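Local coordinates for protein endo-beta-1,4-glucanase (cellulase B) (Bacillus halodurans, PDB 4V2X) that hydrolyses xyloglucan and beta-1,3-1,4-glucans as a three-module family 5 endo-glucanase carrying an Ig-like module and a CBM46 module, at residues L214-N219 with I259-D264; W155-E160 with M169-S174; R131-V136 with S180-D185. All blocks are in the same frame, centred on the assembly; numbering follows the deposited sequence.

Contact 1: residues L214-N219 with I259-D264; sequences LLDDLN and IDKLDD. With CA (calcium ion), chain B.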
loop_
_atom_site.group_PDB
_atom_site.type_symbol
_atom_site.label_atom_id
_atom_site.label_comp_id
_atom_site.label_asym_id
_atom_site.label_seq_id
_atom_site.Cartn_x
_atom_site.Cartn_y
_atom_site.Cartn_z
ATOM N N LEU A 214 -5.996 -1.063 -5.543
ATOM C CA LEU A 214 -6.550 -1.004 -6.892
ATOM C C LEU A 214 -6.332 0.376 -7.513
ATOM O O LEU A 214 -5.941 0.488 -8.669
ATOM C CB LEU A 214 -8.041 -1.349 -6.880
ATOM C CG LEU A 214 -8.416 -2.732 -6.334
ATOM C CD1 LEU A 214 -9.923 -2.864 -6.207
ATOM C CD2 LEU A 214 -7.865 -3.844 -7.210
ATOM N N LEU A 215 -6.588 1.434 -6.748
ATOM C CA LEU A 215 -6.402 2.790 -7.273
ATOM C C LEU A 215 -4.926 3.072 -7.577
ATOM O O LEU A 215 -4.596 3.670 -8.607
ATOM C CB LEU A 215 -6.975 3.847 -6.323
ATOM C CG LEU A 215 -6.778 5.302 -6.766
ATOM C CD1 LEU A 215 -7.299 5.575 -8.170
ATOM C CD2 LEU A 215 -7.439 6.231 -5.769
ATOM N N ASP A 216 -4.030 2.607 -6.715
ATOM C CA ASP A 216 -2.608 2.751 -7.015
ATOM C C ASP A 216 -2.278 2.107 -8.365
ATOM O O ASP A 216 -1.552 2.678 -9.165
ATOM C CB ASP A 216 -1.728 2.140 -5.932
ATOM C CG ASP A 216 -0.275 2.053 -6.358
ATOM O OD1 ASP A 216 0.095 1.033 -6.998
ATOM O OD2 ASP A 216 0.493 3.013 -6.096
ATOM N N ASP A 217 -2.809 0.912 -8.603
ATOM C CA ASP A 217 -2.566 0.215 -9.867
ATOM C C ASP A 217 -3.105 0.983 -11.079
ATOM O O ASP A 217 -2.438 1.058 -12.107
ATOM C CB ASP A 217 -3.156 -1.192 -9.831
ATOM C CG ASP A 217 -2.399 -2.128 -8.906
ATOM O OD1 ASP A 217 -1.335 -1.745 -8.365
ATOM O OD2 ASP A 217 -2.861 -3.269 -8.730
ATOM N N LEU A 218 -4.305 1.548 -10.969
ATOM C CA LEU A 218 -4.878 2.324 -12.074
ATOM C C LEU A 218 -4.042 3.559 -12.366
ATOM O O LEU A 218 -3.763 3.871 -13.514
ATOM C CB LEU A 218 -6.312 2.763 -11.765
ATOM C CG LEU A 218 -7.388 1.690 -11.739
ATOM C CD1 LEU A 218 -8.682 2.316 -11.258
ATOM C CD2 LEU A 218 -7.588 1.052 -13.107
ATOM N N ASN A 219 -3.657 4.266 -11.317
ATOM C CA ASN A 219 -2.819 5.443 -11.478
ATOM C C ASN A 219 -1.463 5.094 -12.088
ATOM O O ASN A 219 -0.911 5.851 -12.882
ATOM C CB ASN A 219 -2.631 6.164 -10.139
ATOM C CG ASN A 219 -3.840 7.006 -9.747
ATOM O OD1 ASN A 219 -4.596 7.458 -10.602
ATOM N ND2 ASN A 219 -4.011 7.237 -8.447
ATOM N N ILE A 259 2.434 8.889 -5.927
ATOM C CA ILE A 259 3.180 9.927 -6.625
ATOM C C ILE A 259 4.676 9.805 -6.320
ATOM O O ILE A 259 5.496 9.918 -7.224
ATOM C CB ILE A 259 2.653 11.340 -6.274
ATOM C CG1 ILE A 259 1.285 11.552 -6.921
ATOM C CG2 ILE A 259 3.620 12.422 -6.746
ATOM C CD1 ILE A 259 0.564 12.810 -6.477
ATOM N N ASP A 260 5.010 9.567 -5.055
ATOM C CA ASP A 260 6.411 9.431 -4.622
ATOM C C ASP A 260 7.094 8.270 -5.355
ATOM O O ASP A 260 8.222 8.395 -5.844
ATOM C CB ASP A 260 6.459 9.211 -3.104
ATOM C CG ASP A 260 7.869 9.285 -2.532
ATOM O OD1 ASP A 260 8.676 10.087 -3.022
ATOM O OD2 ASP A 260 8.151 8.550 -1.566
ATOM N N LYS A 261 6.384 7.149 -5.432
ATOM C CA LYS A 261 6.851 5.939 -6.100
ATOM C C LYS A 261 7.208 6.157 -7.569
ATOM O O LYS A 261 8.206 5.623 -8.067
ATOM C CB LYS A 261 5.751 4.876 -6.005
ATOM C CG LYS A 261 6.060 3.568 -6.699
ATOM C CD LYS A 261 4.830 2.678 -6.757
ATOM C CE LYS A 261 3.830 3.143 -7.804
ATOM N NZ LYS A 261 2.723 2.159 -7.945
ATOM N N LEU A 262 6.386 6.929 -8.264
ATOM C CA LEU A 262 6.518 7.076 -9.707
ATOM C C LEU A 262 7.735 7.902 -10.104
ATOM O O LEU A 262 8.155 7.844 -11.257
ATOM C CB LEU A 262 5.237 7.663 -10.309
ATOM C CG LEU A 262 4.032 6.719 -10.168
ATOM C CD1 LEU A 262 2.750 7.416 -10.563
ATOM C CD2 LEU A 262 4.214 5.440 -10.975
ATOM N N ASP A 263 8.285 8.667 -9.160
ATOM C CA ASP A 263 9.604 9.286 -9.321
ATOM C C ASP A 263 9.655 10.132 -10.592
ATOM O O ASP A 263 10.551 9.988 -11.420
ATOM C CB ASP A 263 10.672 8.186 -9.331
ATOM C CG ASP A 263 12.084 8.719 -9.167
ATOM O OD1 ASP A 263 12.282 9.759 -8.512
ATOM O OD2 ASP A 263 13.001 8.081 -9.698
ATOM N N ASP A 264 8.669 11.012 -10.726
ATOM C CA ASP A 264 8.465 11.820 -11.924
ATOM C C ASP A 264 8.194 13.252 -11.492
ATOM O O ASP A 264 7.453 13.469 -10.538
ATOM C CB ASP A 264 7.261 11.292 -12.706
ATOM C CG ASP A 264 7.034 12.029 -14.008
ATOM O OD1 ASP A 264 7.608 11.606 -15.037
ATOM O OD2 ASP A 264 6.260 13.013 -14.020
HETATM CA CA CA B . 0.553 -1.263 -7.040
HETATM O O HOH W 1 -1.215 -1.405 -5.409
HETATM O O HOH W 2 2.057 -0.517 -5.312
#

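Contact 2: residues W155-E160 with M169-S174; sequences WLWIYE and MVKYRS. With GOL (glycerol), chain G.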
loop_
_atom_site.group_PDB
_atom_site.type_symbol
_atom_site.label_atom_id
_atom_site.label_comp_id
_atom_site.label_asym_id
_atom_site.label_seq_id
_atom_site.Cartn_x
_atom_site.Cartn_y
_atom_site.Cartn_z
ATOM N N TRP A 155 -17.845 4.854 -12.368
ATOM C CA TRP A 155 -18.937 4.063 -11.764
ATOM C C TRP A 155 -19.739 3.254 -12.767
ATOM O O TRP A 155 -20.559 2.427 -12.371
ATOM C CB TRP A 155 -19.887 4.942 -10.930
ATOM C CG TRP A 155 -20.541 6.037 -11.693
ATOM C CD1 TRP A 155 -20.098 7.319 -11.812
ATOM C CD2 TRP A 155 -21.759 5.962 -12.442
ATOM N NE1 TRP A 155 -20.960 8.047 -12.586
ATOM C CE2 TRP A 155 -21.986 7.239 -12.993
ATOM C CE3 TRP A 155 -22.675 4.939 -12.708
ATOM C CZ2 TRP A 155 -23.092 7.527 -13.789
ATOM C CZ3 TRP A 155 -23.774 5.228 -13.501
ATOM C CH2 TRP A 155 -23.973 6.513 -14.030
ATOM N N LEU A 156 -19.512 3.476 -14.056
ATOM C CA LEU A 156 -20.120 2.633 -15.070
ATOM C C LEU A 156 -19.421 1.272 -15.172
ATOM O O LEU A 156 -20.076 0.270 -15.431
ATOM C CB LEU A 156 -20.132 3.330 -16.425
ATOM C CG LEU A 156 -21.101 4.514 -16.523
ATOM C CD1 LEU A 156 -20.778 5.394 -17.718
ATOM C CD2 LEU A 156 -22.550 4.047 -16.568
ATOM N N TRP A 157 -18.101 1.229 -14.983
ATOM C CA TRP A 157 -17.374 -0.048 -15.082
ATOM C C TRP A 157 -16.045 -0.149 -14.313
ATOM O O TRP A 157 -15.669 -1.241 -13.897
ATOM C CB TRP A 157 -17.146 -0.430 -16.557
ATOM C CG TRP A 157 -16.386 0.599 -17.334
ATOM C CD1 TRP A 157 -16.913 1.676 -17.992
ATOM C CD2 TRP A 157 -14.970 0.664 -17.530
ATOM N NE1 TRP A 157 -15.919 2.399 -18.587
ATOM C CE2 TRP A 157 -14.713 1.808 -18.315
ATOM C CE3 TRP A 157 -13.892 -0.134 -17.126
ATOM C CZ2 TRP A 157 -13.427 2.179 -18.699
ATOM C CZ3 TRP A 157 -12.609 0.237 -17.503
ATOM C CH2 TRP A 157 -12.388 1.384 -18.282
ATOM N N ILE A 158 -15.324 0.956 -14.117
ATOM C CA ILE A 158 -13.994 0.854 -13.514
ATOM C C ILE A 158 -14.084 0.268 -12.089
ATOM O O ILE A 158 -13.239 -0.537 -11.678
ATOM C CB ILE A 158 -13.251 2.212 -13.521
ATOM C CG1 ILE A 158 -12.888 2.605 -14.951
ATOM C CG2 ILE A 158 -11.995 2.131 -12.656
ATOM C CD1 ILE A 158 -12.376 4.024 -15.104
ATOM N N TYR A 159 -15.140 0.645 -11.373
ATOM C CA TYR A 159 -15.391 0.177 -10.004
ATOM C C TYR A 159 -15.462 -1.351 -9.868
ATOM O O TYR A 159 -15.352 -1.873 -8.754
ATOM C CB TYR A 159 -16.700 0.778 -9.476
ATOM C CG TYR A 159 -17.899 0.041 -10.007
ATOM C CD1 TYR A 159 -18.340 0.253 -11.307
ATOM C CD2 TYR A 159 -18.563 -0.903 -9.229
ATOM C CE1 TYR A 159 -19.410 -0.442 -11.822
ATOM C CE2 TYR A 159 -19.643 -1.603 -9.734
ATOM C CZ TYR A 159 -20.056 -1.363 -11.035
ATOM O OH TYR A 159 -21.121 -2.038 -11.573
ATOM N N GLU A 160 -15.693 -2.050 -10.984
ATOM C CA GLU A 160 -15.768 -3.515 -11.011
ATOM C C GLU A 160 -14.433 -4.176 -10.728
ATOM O O GLU A 160 -14.393 -5.383 -10.504
ATOM C CB GLU A 160 -16.221 -4.020 -12.392
ATOM C CG GLU A 160 -17.644 -3.679 -12.803
ATOM C CD GLU A 160 -17.960 -4.157 -14.216
ATOM O OE1 GLU A 160 -17.361 -5.153 -14.682
ATOM O OE2 GLU A 160 -18.806 -3.534 -14.872
ATOM N N MET A 169 -8.693 -3.856 -16.173
ATOM C CA MET A 169 -7.366 -3.399 -16.584
ATOM C C MET A 169 -7.191 -3.399 -18.108
ATOM O O MET A 169 -6.633 -2.453 -18.666
ATOM C CB MET A 169 -6.269 -4.236 -15.915
ATOM C CG MET A 169 -5.876 -3.765 -14.517
ATOM S SD MET A 169 -5.223 -2.075 -14.391
ATOM C CE MET A 169 -4.386 -1.929 -15.959
ATOM N N VAL A 170 -7.678 -4.444 -18.774
ATOM C CA VAL A 170 -7.616 -4.523 -20.239
ATOM C C VAL A 170 -8.337 -3.341 -20.901
ATOM O O VAL A 170 -7.804 -2.710 -21.805
ATOM C CB VAL A 170 -8.204 -5.859 -20.763
ATOM C CG1 VAL A 170 -8.468 -5.798 -22.261
ATOM C CG2 VAL A 170 -7.264 -7.016 -20.440
ATOM N N LYS A 171 -9.547 -3.054 -20.442
ATOM C CA LYS A 171 -10.351 -1.957 -20.983
ATOM C C LYS A 171 -9.732 -0.582 -20.702
ATOM O O LYS A 171 -9.633 0.262 -21.594
ATOM C CB LYS A 171 -11.755 -2.034 -20.389
ATOM C CG LYS A 171 -12.768 -1.115 -21.045
ATOM C CD LYS A 171 -14.164 -1.443 -20.558
ATOM C CE LYS A 171 -15.191 -0.443 -21.059
ATOM N NZ LYS A 171 -16.559 -0.860 -20.688
ATOM N N TYR A 172 -9.314 -0.377 -19.456
ATOM C CA TYR A 172 -8.661 0.863 -19.024
ATOM C C TYR A 172 -7.369 1.104 -19.803
ATOM O O TYR A 172 -7.146 2.199 -20.318
ATOM C CB TYR A 172 -8.384 0.766 -17.527
ATOM C CG TYR A 172 -7.754 1.955 -16.850
ATOM C CD1 TYR A 172 -8.521 3.041 -16.435
ATOM C CD2 TYR A 172 -6.400 1.960 -16.541
ATOM C CE1 TYR A 172 -7.950 4.116 -15.768
ATOM C CE2 TYR A 172 -5.822 3.028 -15.875
ATOM C CZ TYR A 172 -6.596 4.099 -15.492
ATOM O OH TYR A 172 -5.992 5.135 -14.825
ATOM N N ARG A 173 -6.530 0.071 -19.897
ATOM C CA ARG A 173 -5.294 0.152 -20.670
ATOM C C ARG A 173 -5.587 0.546 -22.115
ATOM O O ARG A 173 -4.935 1.429 -22.664
ATOM C CB ARG A 173 -4.548 -1.186 -20.619
ATOM C CG ARG A 173 -3.397 -1.328 -21.601
ATOM C CD ARG A 173 -2.618 -2.607 -21.335
ATOM N NE ARG A 173 -1.637 -2.430 -20.272
ATOM C CZ ARG A 173 -0.458 -1.845 -20.450
ATOM N NH1 ARG A 173 -0.124 -1.387 -21.648
ATOM N NH2 ARG A 173 0.384 -1.713 -19.435
ATOM N N SER A 174 -6.569 -0.110 -22.723
ATOM C CA SER A 174 -6.900 0.171 -24.117
ATOM C C SER A 174 -7.289 1.633 -24.331
ATOM O O SER A 174 -6.845 2.270 -25.284
ATOM C CB SER A 174 -8.025 -0.731 -24.612
ATOM O OG SER A 174 -8.369 -0.364 -25.938
HETATM C C1 GOL G . -15.738 -3.731 -17.887
HETATM O O1 GOL G . -16.680 -2.931 -18.604
HETATM C C2 GOL G . -15.979 -5.187 -18.262
HETATM O O2 GOL G . -16.806 -5.786 -17.256
HETATM C C3 GOL G . -14.643 -5.910 -18.388
HETATM O O3 GOL G . -14.824 -7.329 -18.308
#

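Contact 3: residues R131-V136 with S180-D185; sequences RVDQVV and SNHFKD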
loop_
_atom_site.group_PDB
_atom_site.type_symbol
_atom_site.label_atom_id
_atom_site.label_comp_id
_atom_site.label_asym_id
_atom_site.label_seq_id
_atom_site.Cartn_x
_atom_site.Cartn_y
_atom_site.Cartn_z
ATOM N N ARG A 131 -14.995 15.164 -32.124
ATOM C CA ARG A 131 -15.746 16.253 -31.499
ATOM C C ARG A 131 -15.067 16.715 -30.206
ATOM O O ARG A 131 -14.942 17.914 -29.967
ATOM C CB ARG A 131 -17.192 15.836 -31.238
ATOM C CG ARG A 131 -17.980 15.566 -32.510
ATOM C CD ARG A 131 -19.457 15.863 -32.318
ATOM N NE ARG A 131 -20.051 15.033 -31.268
ATOM C CZ ARG A 131 -20.366 13.746 -31.407
ATOM N NH1 ARG A 131 -20.135 13.105 -32.544
ATOM N NH2 ARG A 131 -20.911 13.091 -30.389
ATOM N N VAL A 132 -14.613 15.761 -29.392
ATOM C CA VAL A 132 -13.847 16.087 -28.184
ATOM C C VAL A 132 -12.580 16.842 -28.585
ATOM O O VAL A 132 -12.254 17.893 -28.034
ATOM C CB VAL A 132 -13.472 14.816 -27.389
ATOM C CG1 VAL A 132 -12.524 15.158 -26.243
ATOM C CG2 VAL A 132 -14.729 14.127 -26.861
ATOM N N ASP A 133 -11.883 16.295 -29.573
ATOM C CA ASP A 133 -10.672 16.894 -30.107
ATOM C C ASP A 133 -10.874 18.354 -30.546
ATOM O O ASP A 133 -10.053 19.224 -30.252
ATOM C CB ASP A 133 -10.212 16.052 -31.297
ATOM C CG ASP A 133 -8.957 16.564 -31.912
ATOM O OD1 ASP A 133 -9.041 17.464 -32.770
ATOM O OD2 ASP A 133 -7.886 16.047 -31.555
ATOM N N GLN A 134 -11.962 18.613 -31.264
ATOM C CA GLN A 134 -12.247 19.962 -31.742
ATOM C C GLN A 134 -12.336 20.944 -30.579
ATOM O O GLN A 134 -11.816 22.057 -30.642
ATOM C CB GLN A 134 -13.541 19.966 -32.549
ATOM C CG GLN A 134 -13.979 21.330 -33.071
ATOM C CD GLN A 134 -13.000 21.946 -34.051
ATOM O OE1 GLN A 134 -13.181 21.847 -35.268
ATOM N NE2 GLN A 134 -11.962 22.592 -33.533
ATOM N N VAL A 135 -12.976 20.516 -29.502
ATOM C CA VAL A 135 -13.119 21.380 -28.332
ATOM C C VAL A 135 -11.770 21.584 -27.630
ATOM O O VAL A 135 -11.442 22.696 -27.217
ATOM C CB VAL A 135 -14.192 20.849 -27.373
ATOM C CG1 VAL A 135 -14.317 21.768 -26.174
ATOM C CG2 VAL A 135 -15.534 20.739 -28.095
ATOM N N VAL A 136 -10.971 20.527 -27.528
ATOM C CA VAL A 136 -9.615 20.644 -26.996
ATOM C C VAL A 136 -8.824 21.681 -27.796
ATOM O O VAL A 136 -8.188 22.560 -27.210
ATOM C CB VAL A 136 -8.878 19.283 -26.986
ATOM C CG1 VAL A 136 -7.391 19.465 -26.688
ATOM C CG2 VAL A 136 -9.511 18.345 -25.963
ATOM N N SER A 180 -3.631 8.431 -25.317
ATOM C CA SER A 180 -2.245 8.877 -25.245
ATOM C C SER A 180 -1.648 8.941 -26.647
ATOM O O SER A 180 -0.959 9.901 -26.974
ATOM C CB SER A 180 -1.407 7.999 -24.303
ATOM O OG SER A 180 -1.177 6.703 -24.823
ATOM N N ASN A 181 -1.944 7.948 -27.481
ATOM C CA ASN A 181 -1.462 7.957 -28.867
ATOM C C ASN A 181 -2.077 9.088 -29.685
ATOM O O ASN A 181 -1.354 9.829 -30.362
ATOM C CB ASN A 181 -1.738 6.627 -29.557
ATOM C CG ASN A 181 -1.236 6.609 -30.990
ATOM O OD1 ASN A 181 -2.022 6.642 -31.930
ATOM N ND2 ASN A 181 0.077 6.594 -31.156
ATOM N N HIS A 182 -3.400 9.228 -29.614
ATOM C CA HIS A 182 -4.116 10.280 -30.343
ATOM C C HIS A 182 -3.573 11.671 -30.024
ATOM O O HIS A 182 -3.354 12.475 -30.928
ATOM C CB HIS A 182 -5.621 10.235 -30.037
ATOM C CG HIS A 182 -6.431 11.211 -30.835
ATOM N ND1 HIS A 182 -6.847 10.956 -32.124
ATOM C CD2 HIS A 182 -6.895 12.447 -30.529
ATOM C CE1 HIS A 182 -7.534 11.989 -32.577
ATOM N NE2 HIS A 182 -7.576 12.909 -31.629
ATOM N N PHE A 183 -3.345 11.948 -28.743
ATOM C CA PHE A 183 -2.966 13.290 -28.305
ATOM C C PHE A 183 -1.461 13.497 -28.101
ATOM O O PHE A 183 -1.047 14.557 -27.633
ATOM C CB PHE A 183 -3.725 13.645 -27.014
ATOM C CG PHE A 183 -5.188 13.907 -27.226
ATOM C CD1 PHE A 183 -5.605 15.018 -27.945
ATOM C CD2 PHE A 183 -6.154 13.049 -26.703
ATOM C CE1 PHE A 183 -6.952 15.276 -28.145
ATOM C CE2 PHE A 183 -7.503 13.305 -26.892
ATOM C CZ PHE A 183 -7.903 14.416 -27.622
ATOM N N LYS A 184 -0.635 12.517 -28.470
ATOM C CA LYS A 184 0.783 12.541 -28.091
ATOM C C LYS A 184 1.548 13.784 -28.541
ATOM O O LYS A 184 2.445 14.241 -27.829
ATOM C CB LYS A 184 1.513 11.278 -28.571
ATOM C CG LYS A 184 1.670 11.136 -30.078
ATOM C CD LYS A 184 2.231 9.765 -30.422
ATOM C CE LYS A 184 2.078 9.455 -31.903
ATOM N NZ LYS A 184 2.770 10.468 -32.742
ATOM N N ASP A 185 1.194 14.336 -29.700
ATOM C CA ASP A 185 1.908 15.502 -30.240
ATOM C C ASP A 185 1.263 16.847 -29.887
ATOM O O ASP A 185 1.736 17.893 -30.325
ATOM C CB ASP A 185 2.058 15.367 -31.760
ATOM C CG ASP A 185 2.959 14.213 -32.153
ATOM O OD1 ASP A 185 4.029 14.049 -31.533
ATOM O OD2 ASP A 185 2.595 13.466 -33.078
#

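Contact 1: residues L214-N219 with I259-D264
The chi1 torsions of Asp216 (169°) and Lys261 (178°) both send CG to the side opposite the backbone N, so that carboxylate and lysine chain run toward each other from their two helices. A bend at chi3 of Lys261 (75°) then swings CE and NZ in front of the carboxylate. The main link is a salt bridge, Lys261 NZ to Asp216 OD2 at 3.0 Å, which uses the syn lone pair of OD2. A second hydrogen bond, from Lys261 NZ to Asp216 OD1 at 3.0 Å, is weak; OD1 is also bound to the calcium ion, 2.3 Å away. Asp217 OD1 adds a second metal bond of 2.4 Å, and waters 1 and 2 bind the ion as well. OD1 of Asp216 and OD1 of Asp217, both of the second subunit, bring the ligands to six, so the metal joins two copies of the same acidic pair across the dimer interface. Lys261 also bridges to Asp217 of the second subunit and hydrogen-bonds Thr220, while Thr258 holds Asp216 OD2. The calcium ion and the two lysines would probably offset the negative charge of the four carboxylates. Asp216 thus ties the metal to helix 249-262, although only 119 Å² is buried between the segments. In the (beta/alpha)8 barrel the two helices are successive members of the outer layer: Asn219 packs on Leu240 and Pro241 at strand 238-241, and Leu262 reaches Leu240 and, on strand 267-273, Leu267.

Contact 2: residues W155-E160 with M169-S174
Ile158 and Tyr172 mark the closest backbone approach, their CA atoms 7.7 Å apart, where the wider pi-type turn at 155-158 meets the regular helix of 169-174. Trp157 has the largest share of the contact: its CG sits between backbone N and carbonyl carbon (chi1 58°), which presents the indole broadly to the second helix. Lys171, extended along its whole length, lies across one face of that indole. Its NZ stands 3.6 Å from the centroid of the Trp157 five-membered ring and 9° off the normal, a cation-pi geometry. Further back, Lys171 CD is 3.6 Å from the centroid of the six-membered ring at 10° off the normal, a CH-pi contact, so charge and methylene chain share the two halves of the ring system. On the opposite face Ile158 CG1 rests 3.4 Å above the ring plane, offset toward the rim, and the indole is sandwiched.

In the (beta/alpha)8 barrel, the short helix 153-158 follows strand 145-149 and precedes the long outer helix 165-183, which leads on to strand 190-193; the contact folds the connection back on its own helix. At the far corner of the indole, Trp157 CH2 comes 3.7 Å from Tyr172 N. Ile158 CD1 meets Tyr172 CD1 at 4.2 Å, an apolar contact. The polar ends are held from outside: Asp153 accepts from Trp157 NE1, Glu113 forms a salt bridge with Lys171, and the hydroxyl of Tyr172 bonds to Leu218 O. A glycerol, probably from the crystallisation liquor, takes a 2.9 Å hydrogen bond on its O1 from Lys171 NZ and donates through O2 to Glu160 OE1 at 2.7 Å.

Contact 3: residues R131-V136 with S180-D185
His182 donates through NE2 to Asp133 OD2 at 3.2 Å with an N-H...O angle of 148°, a moderately bent hydrogen bond. The oxygen lies at the edge of the imidazole near its plane, whereas carboxylate and ring planes stand 85° apart. The placement of Asp133 OD2 is somewhat doubtful, so the bond length is a guide rather than a precise measure. The same oxygen comes 3.6 Å from Phe183 CE1, with the carboxylate and phenyl planes close to parallel. Asp133 reaches both rings because its CG points away from the backbone N (chi1 -179°). Phe183 is positioned by its neighbours: His182 CD2 lies 3.5 Å above the centre of one face, and Val136 CG1 approaches CE1 at 4.5 Å. With an alanine in place of His182, Asp133 would probably be left without this N-H donor and one face of Phe183 without its imidazole cover.

Farther out, Tyr186 meets the Phe183 ring edge-to-face, and Val136 and Phe183 both pack on Ile148 and Leu190 of strands 145-149 and 190-193. Helices 126-141 and 165-183, neighbours in the outer layer of the (beta/alpha)8 barrel, are thereby joined over the strands. If OD2 is rightly placed, the carboxylate would probably favour a proton on NE2 and raise the basicity of the imidazole.

Overall arrangement
All three contacts join helices of the barrel module, with chemistry that follows their position. Contact 1 is electrostatic, a salt bridge beside a calcium ion whose coordination the second subunit completes. Contacts 2 and 3 are mostly buried and share helix 165-183: contact 2 turns it against the short preceding helix through a cation-pi and CH-pi stack on a tryptophan face, whereas contact 3 sets its far end against helix 126-141 with one His-carboxylate hydrogen bond, its oxygen less surely placed, above an apolar layer on the strands. Contacts 1 and 2 touch, Leu218 CD1 packing on Ile158 CG2 at 3.6 Å, and both reach the second subunit; contact 3 does not, and stays about 7 Å from contact 2 at the nearest atoms.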